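Local coordinates for protein myosin-2 (Saccharomyces cerevisiae, PDB 6IXO) that carries organelles and other cargo along actin cables as a class V myosin motor, here represented by its globular cargo-binding tail domain, at residues S155-N160 / P376-F381; W162-Q167 / V229-L233. One frame throughout, in Å; residues are numbered along the deposited sequence.

Contact 1: S155-N160 / P376-F381; sequences SYNIYN and PFTDPF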
loop_
_atom_site.group_PDB
_atom_site.type_symbol
_atom_site.label_atom_id
_atom_site.label_comp_id
_atom_site.label_asym_id
_atom_site.label_seq_id
_atom_site.Cartn_x
_atom_site.Cartn_y
_atom_site.Cartn_z
ATOM N N SER A 155 1.067 2.374 12.610
ATOM C CA SER A 155 1.630 2.343 11.254
ATOM C C SER A 155 1.372 0.957 10.616
ATOM O O SER A 155 0.895 0.862 9.474
ATOM C CB SER A 155 3.128 2.646 11.312
ATOM O OG SER A 155 3.713 2.723 10.008
ATOM N N TYR A 156 1.687 -0.096 11.359
ATOM C CA TYR A 156 1.469 -1.484 10.913
ATOM C C TYR A 156 0.014 -1.734 10.560
ATOM O O TYR A 156 -0.316 -2.295 9.480
ATOM C CB TYR A 156 1.907 -2.443 12.012
ATOM C CG TYR A 156 1.791 -3.917 11.640
ATOM C CD1 TYR A 156 2.848 -4.568 11.004
ATOM C CD2 TYR A 156 0.644 -4.649 11.940
ATOM C CE1 TYR A 156 2.768 -5.917 10.664
ATOM C CE2 TYR A 156 0.546 -6.033 11.592
ATOM C CZ TYR A 156 1.616 -6.636 10.957
ATOM O OH TYR A 156 1.574 -7.968 10.622
ATOM N N ASN A 157 -0.859 -1.333 11.479
ATOM C CA ASN A 157 -2.296 -1.510 11.334
ATOM C C ASN A 157 -2.815 -0.790 10.128
ATOM O O ASN A 157 -3.506 -1.399 9.303
ATOM C CB ASN A 157 -3.050 -1.030 12.610
ATOM C CG ASN A 157 -2.823 -1.951 13.754
ATOM O OD1 ASN A 157 -2.216 -3.020 13.563
ATOM N ND2 ASN A 157 -3.290 -1.577 14.956
ATOM N N ILE A 158 -2.500 0.492 9.978
ATOM C CA ILE A 158 -3.133 1.205 8.862
ATOM C C ILE A 158 -2.480 0.764 7.531
ATOM O O ILE A 158 -3.135 0.775 6.492
ATOM C CB ILE A 158 -3.096 2.765 9.010
ATOM C CG1 ILE A 158 -1.675 3.338 9.059
ATOM C CG2 ILE A 158 -3.951 3.193 10.189
ATOM C CD1 ILE A 158 -1.668 4.808 8.604
ATOM N N TYR A 159 -1.234 0.322 7.573
ATOM C CA TYR A 159 -0.600 -0.181 6.335
ATOM C C TYR A 159 -1.376 -1.445 5.868
ATOM O O TYR A 159 -1.716 -1.596 4.671
ATOM C CB TYR A 159 0.866 -0.522 6.568
ATOM C CG TYR A 159 1.502 -1.065 5.284
ATOM C CD1 TYR A 159 1.934 -0.190 4.308
ATOM C CD2 TYR A 159 1.662 -2.427 5.075
ATOM C CE1 TYR A 159 2.519 -0.651 3.097
ATOM C CE2 TYR A 159 2.238 -2.934 3.864
ATOM C CZ TYR A 159 2.646 -2.043 2.894
ATOM O OH TYR A 159 3.260 -2.484 1.737
ATOM N N ASN A 160 -1.674 -2.324 6.826
ATOM C CA ASN A 160 -2.377 -3.575 6.486
ATOM C C ASN A 160 -3.832 -3.383 6.145
ATOM O O ASN A 160 -4.380 -4.068 5.282
ATOM C CB ASN A 160 -2.219 -4.552 7.626
ATOM C CG ASN A 160 -0.964 -5.337 7.486
ATOM O OD1 ASN A 160 -0.908 -6.257 6.681
ATOM N ND2 ASN A 160 0.090 -4.946 8.205
ATOM N N PRO A 376 -1.281 -10.897 7.181
ATOM C CA PRO A 376 -0.787 -9.513 7.219
ATOM C C PRO A 376 0.633 -9.351 6.723
ATOM O O PRO A 376 1.422 -10.318 6.727
ATOM C CB PRO A 376 -0.870 -9.153 8.728
ATOM C CG PRO A 376 -0.680 -10.404 9.426
ATOM C CD PRO A 376 -1.407 -11.467 8.538
ATOM N N PHE A 377 0.948 -8.133 6.300
ATOM C CA PHE A 377 2.229 -7.845 5.694
ATOM C C PHE A 377 3.147 -7.053 6.602
ATOM O O PHE A 377 2.667 -6.214 7.363
ATOM C CB PHE A 377 2.012 -7.043 4.427
ATOM C CG PHE A 377 1.110 -7.741 3.446
ATOM C CD1 PHE A 377 1.609 -8.731 2.641
ATOM C CD2 PHE A 377 -0.224 -7.400 3.364
ATOM C CE1 PHE A 377 0.748 -9.407 1.717
ATOM C CE2 PHE A 377 -1.071 -8.053 2.424
ATOM C CZ PHE A 377 -0.563 -9.042 1.635
ATOM N N THR A 378 4.448 -7.301 6.464
ATOM C CA THR A 378 5.462 -6.484 7.107
ATOM C C THR A 378 5.253 -5.005 6.740
ATOM O O THR A 378 5.053 -4.673 5.586
ATOM C CB THR A 378 6.878 -6.949 6.708
ATOM O OG1 THR A 378 7.037 -8.319 7.093
ATOM C CG2 THR A 378 7.995 -6.096 7.457
ATOM N N ASP A 379 5.343 -4.105 7.726
ATOM C CA ASP A 379 5.178 -2.701 7.425
ATOM C C ASP A 379 6.508 -2.219 6.817
ATOM O O ASP A 379 7.520 -2.157 7.542
ATOM C CB ASP A 379 4.832 -1.919 8.734
ATOM C CG ASP A 379 4.820 -0.400 8.544
ATOM O OD1 ASP A 379 4.936 0.120 7.390
ATOM O OD2 ASP A 379 4.640 0.283 9.577
ATOM N N PRO A 380 6.512 -1.794 5.549
ATOM C CA PRO A 380 7.833 -1.510 4.940
ATOM C C PRO A 380 8.457 -0.251 5.583
ATOM O O PRO A 380 9.662 -0.100 5.532
ATOM C CB PRO A 380 7.512 -1.275 3.464
ATOM C CG PRO A 380 6.071 -0.776 3.476
ATOM C CD PRO A 380 5.403 -1.551 4.600
ATOM N N PHE A 381 7.632 0.616 6.160
ATOM C CA PHE A 381 8.172 1.772 6.951
ATOM C C PHE A 381 9.056 1.323 8.096
ATOM O O PHE A 381 9.993 2.034 8.511
ATOM C CB PHE A 381 7.032 2.609 7.530
ATOM C CG PHE A 381 6.345 3.464 6.508
ATOM C CD1 PHE A 381 6.954 4.621 6.032
ATOM C CD2 PHE A 381 5.111 3.096 5.984
ATOM C CE1 PHE A 381 6.328 5.430 5.080
ATOM C CE2 PHE A 381 4.485 3.888 5.010
ATOM C CZ PHE A 381 5.088 5.060 4.568
#

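Contact 2: W162-Q167 / V229-L233; sequences WLKKLQ and VVTTL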
loop_
_atom_site.group_PDB
_atom_site.type_symbol
_atom_site.label_atom_id
_atom_site.label_comp_id
_atom_site.label_asym_id
_atom_site.label_seq_id
_atom_site.Cartn_x
_atom_site.Cartn_y
_atom_site.Cartn_z
ATOM N N TRP A 162 -5.090 -0.719 4.795
ATOM C CA TRP A 162 -5.083 -0.083 3.483
ATOM C C TRP A 162 -4.742 -1.069 2.374
ATOM O O TRP A 162 -5.402 -1.102 1.345
ATOM C CB TRP A 162 -4.075 1.044 3.469
ATOM C CG TRP A 162 -4.052 1.873 2.189
ATOM C CD1 TRP A 162 -5.100 2.586 1.633
ATOM C CD2 TRP A 162 -2.931 2.082 1.348
ATOM N NE1 TRP A 162 -4.664 3.251 0.508
ATOM C CE2 TRP A 162 -3.331 2.964 0.320
ATOM C CE3 TRP A 162 -1.612 1.620 1.364
ATOM C CZ2 TRP A 162 -2.465 3.380 -0.688
ATOM C CZ3 TRP A 162 -0.737 2.059 0.369
ATOM C CH2 TRP A 162 -1.163 2.930 -0.636
ATOM N N LEU A 163 -3.698 -1.848 2.595
ATOM C CA LEU A 163 -3.208 -2.748 1.560
ATOM C C LEU A 163 -4.304 -3.789 1.234
ATOM O O LEU A 163 -4.514 -4.135 0.068
ATOM C CB LEU A 163 -1.908 -3.423 2.012
ATOM C CG LEU A 163 -1.092 -4.147 0.922
ATOM C CD1 LEU A 163 -0.967 -3.302 -0.350
ATOM C CD2 LEU A 163 0.312 -4.543 1.416
ATOM N N LYS A 164 -5.018 -4.250 2.255
ATOM C CA LYS A 164 -6.109 -5.196 2.012
ATOM C C LYS A 164 -7.213 -4.569 1.176
ATOM O O LYS A 164 -7.760 -5.198 0.264
ATOM C CB LYS A 164 -6.680 -5.718 3.336
ATOM C CG LYS A 164 -7.968 -6.563 3.114
ATOM C CD LYS A 164 -8.493 -7.196 4.446
ATOM C CE LYS A 164 -7.425 -8.095 5.118
ATOM N NZ LYS A 164 -7.024 -9.320 4.283
ATOM N N LYS A 165 -7.545 -3.321 1.460
ATOM C CA LYS A 165 -8.548 -2.627 0.652
ATOM C C LYS A 165 -8.089 -2.467 -0.792
ATOM O O LYS A 165 -8.901 -2.605 -1.715
ATOM C CB LYS A 165 -8.875 -1.233 1.249
ATOM C CG LYS A 165 -9.777 -1.295 2.510
ATOM C CD LYS A 165 -9.700 0.110 3.251
ATOM C CE LYS A 165 -10.555 0.051 4.538
ATOM N NZ LYS A 165 -11.985 -0.062 4.221
ATOM N N LEU A 166 -6.804 -2.178 -0.983
ATOM C CA LEU A 166 -6.244 -2.127 -2.335
ATOM C C LEU A 166 -6.408 -3.463 -3.063
ATOM O O LEU A 166 -6.782 -3.480 -4.222
ATOM C CB LEU A 166 -4.756 -1.776 -2.313
ATOM C CG LEU A 166 -4.477 -0.338 -1.819
ATOM C CD1 LEU A 166 -2.979 -0.166 -1.897
ATOM C CD2 LEU A 166 -5.145 0.766 -2.682
ATOM N N GLN A 167 -6.082 -4.559 -2.387
ATOM C CA GLN A 167 -6.277 -5.883 -2.980
ATOM C C GLN A 167 -7.715 -6.116 -3.410
ATOM O O GLN A 167 -7.955 -6.657 -4.506
ATOM C CB GLN A 167 -5.854 -6.984 -1.999
ATOM C CG GLN A 167 -4.325 -7.001 -1.724
ATOM C CD GLN A 167 -3.897 -8.256 -0.971
ATOM O OE1 GLN A 167 -4.614 -8.742 -0.123
ATOM N NE2 GLN A 167 -2.735 -8.789 -1.310
ATOM N N VAL A 229 4.542 -2.010 -1.700
ATOM C CA VAL A 229 3.118 -1.982 -1.989
ATOM C C VAL A 229 2.849 -2.553 -3.382
ATOM O O VAL A 229 1.995 -3.414 -3.583
ATOM C CB VAL A 229 2.579 -0.553 -1.925
ATOM C CG1 VAL A 229 1.156 -0.492 -2.554
ATOM C CG2 VAL A 229 2.602 -0.061 -0.453
ATOM N N VAL A 230 3.609 -2.085 -4.361
ATOM C CA VAL A 230 3.307 -2.515 -5.718
ATOM C C VAL A 230 3.693 -3.965 -5.985
ATOM O O VAL A 230 2.974 -4.700 -6.701
ATOM C CB VAL A 230 4.016 -1.566 -6.733
ATOM C CG1 VAL A 230 3.863 -2.138 -8.180
ATOM C CG2 VAL A 230 3.347 -0.196 -6.630
ATOM N N THR A 231 4.811 -4.421 -5.424
ATOM C CA THR A 231 5.217 -5.823 -5.547
ATOM C C THR A 231 4.147 -6.749 -4.955
ATOM O O THR A 231 3.795 -7.816 -5.508
ATOM C CB THR A 231 6.571 -6.045 -4.828
ATOM O OG1 THR A 231 7.609 -5.420 -5.594
ATOM C CG2 THR A 231 6.869 -7.532 -4.680
ATOM N N THR A 232 3.639 -6.347 -3.786
ATOM C CA THR A 232 2.547 -7.139 -3.149
ATOM C C THR A 232 1.327 -7.177 -4.068
ATOM O O THR A 232 0.729 -8.232 -4.306
ATOM C CB THR A 232 2.141 -6.549 -1.771
ATOM O OG1 THR A 232 3.260 -6.615 -0.891
ATOM C CG2 THR A 232 0.962 -7.342 -1.141
ATOM N N LEU A 233 0.987 -6.040 -4.651
ATOM C CA LEU A 233 -0.222 -6.006 -5.485
ATOM C C LEU A 233 -0.063 -6.747 -6.827
ATOM O O LEU A 233 -1.013 -7.403 -7.297
ATOM C CB LEU A 233 -0.641 -4.557 -5.746
ATOM C CG LEU A 233 -1.117 -3.841 -4.455
ATOM C CD1 LEU A 233 -1.450 -2.384 -4.747
ATOM C CD2 LEU A 233 -2.342 -4.530 -3.754
#

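Contact 1: S155-N160 / P376-F381
Ser155 opens the contact by donating a hydrogen bond from OG to OD2 of Asp379 (2.6 Å), on the syn side and close to the carboxylate plane. A serine suits this buried place: its short side chain holds a donor close to the helix backbone, where the carboxylate reaches it, and Val108 of helix 97-124 packs on it. The other oxygen of Asp379, OD1, accepts from the backbone N of Phe381, 3.0 Å away, in a bent bond from above the carboxylate plane; this closes an Asx turn that shapes the entry to the 3-10 segment. Tyr156 runs antiparallel to the Asp379 side chain; with CG anti to the backbone N (chi1 -177°), the ring lies along the loop, its CE1 3.3 Å from Phe377 O and its OH against CB and CG of Pro376. Tyr159 offers one ring face to Pro380, whose CD sits 3.4 Å from the ring centroid in a CH-pi contact, while CB of Phe377 meets the ring edge. Asn160 reads the loop backbone with its whole amide: OD1 takes the N-H of Phe377 (2.7 Å from N, 174° at the hydrogen) on a lone pair, and ND2 gives to Phe377 O at 3.0 Å. ND2 also donates to Tyr156 O; together the three hydrogen bonds fix the amide's rotation, with ND2 over the centre of the Tyr156 ring. A leucine in place of Asn160 would probably leave the N-H and carbonyl of Phe377 without their mates on the helix. A side-chain amide hydrogen-bonded to both N and O of one loop residue mimics backbone pairing, and with the Ser155-Asp379 bond it fastens the irregular C-terminal loop to helix 134-180 of this helical cargo-binding domain.

Contact 2: W162-Q167 / V229-L233
Leu163 swings its CG away from its own amide nitrogen (chi1 -166°), which carries both methyls to helix 223-247, whereas Leu166 and Leu233 turn CG beside the backbone N (chi1 -67° in each), and their side chains lie nearly perpendicular. Leu163 and Leu233 run antiparallel, side by side, CD1 of Leu163 lying 3.9 Å from CD2 of Leu233. The second methyl of Leu163, CD2, rests 3.8 Å from CG2 of Thr232. Leu166 brings CD1 to two partners, CD1 of Leu233 at 3.9 Å and CG1 of Val229. The same methyl also covers one face of the Trp162 indole, whose CZ3 edge meets CG2 of Val229 at 4.0 Å. Branched residues suit this seam because each methyl can serve a different neighbour. Gln167 contributes its aliphatic part, CG packing 3.8 Å from CD2 of Leu233, while its amide nitrogen donates a hydrogen bond to Glu373 O. Thr232 likewise turns its methyl to the seam, its hydroxyl being bonded to Ala228 O of its own helix. No hydrogen bond crosses between the segments; the union is apolar and buried. The axes of the two short segments approach to 10.8 Å at a crossing angle of -41°, a fairly wide separation bridged by the leucine and valine methyls. Around this pair, helix 97-124 covers Trp162 and Leu166, and takes the indole N-H through Leu97 O. Helix 202-218 packs on Val229 and Leu233 with Met216, Phe209 and Ile212, so the seam lies between helices 97-124 and 202-218, with Phe377 of the C-terminal loop covering Leu163, Gln167 and Thr232.

In the fold
The two contacts have centres about 10 Å apart, near the middle of the chain, and share helix 134-180: contact 1 uses 155-160 and contact 2 the next turns, 162-167. Both segments of contact 2 fall between the two of contact 1 in sequence: 155-160, 162-167, 229-233, then 376-381. They also touch directly. Phe377 reaches from the loop to Leu163, Gln167 and Thr232, and Tyr159 packs its OH end on Val229, so the loop lies across the groove between the two helices. The long helix is thus a common spine for the helical core and the C-terminal segment of the cargo-binding tail domain.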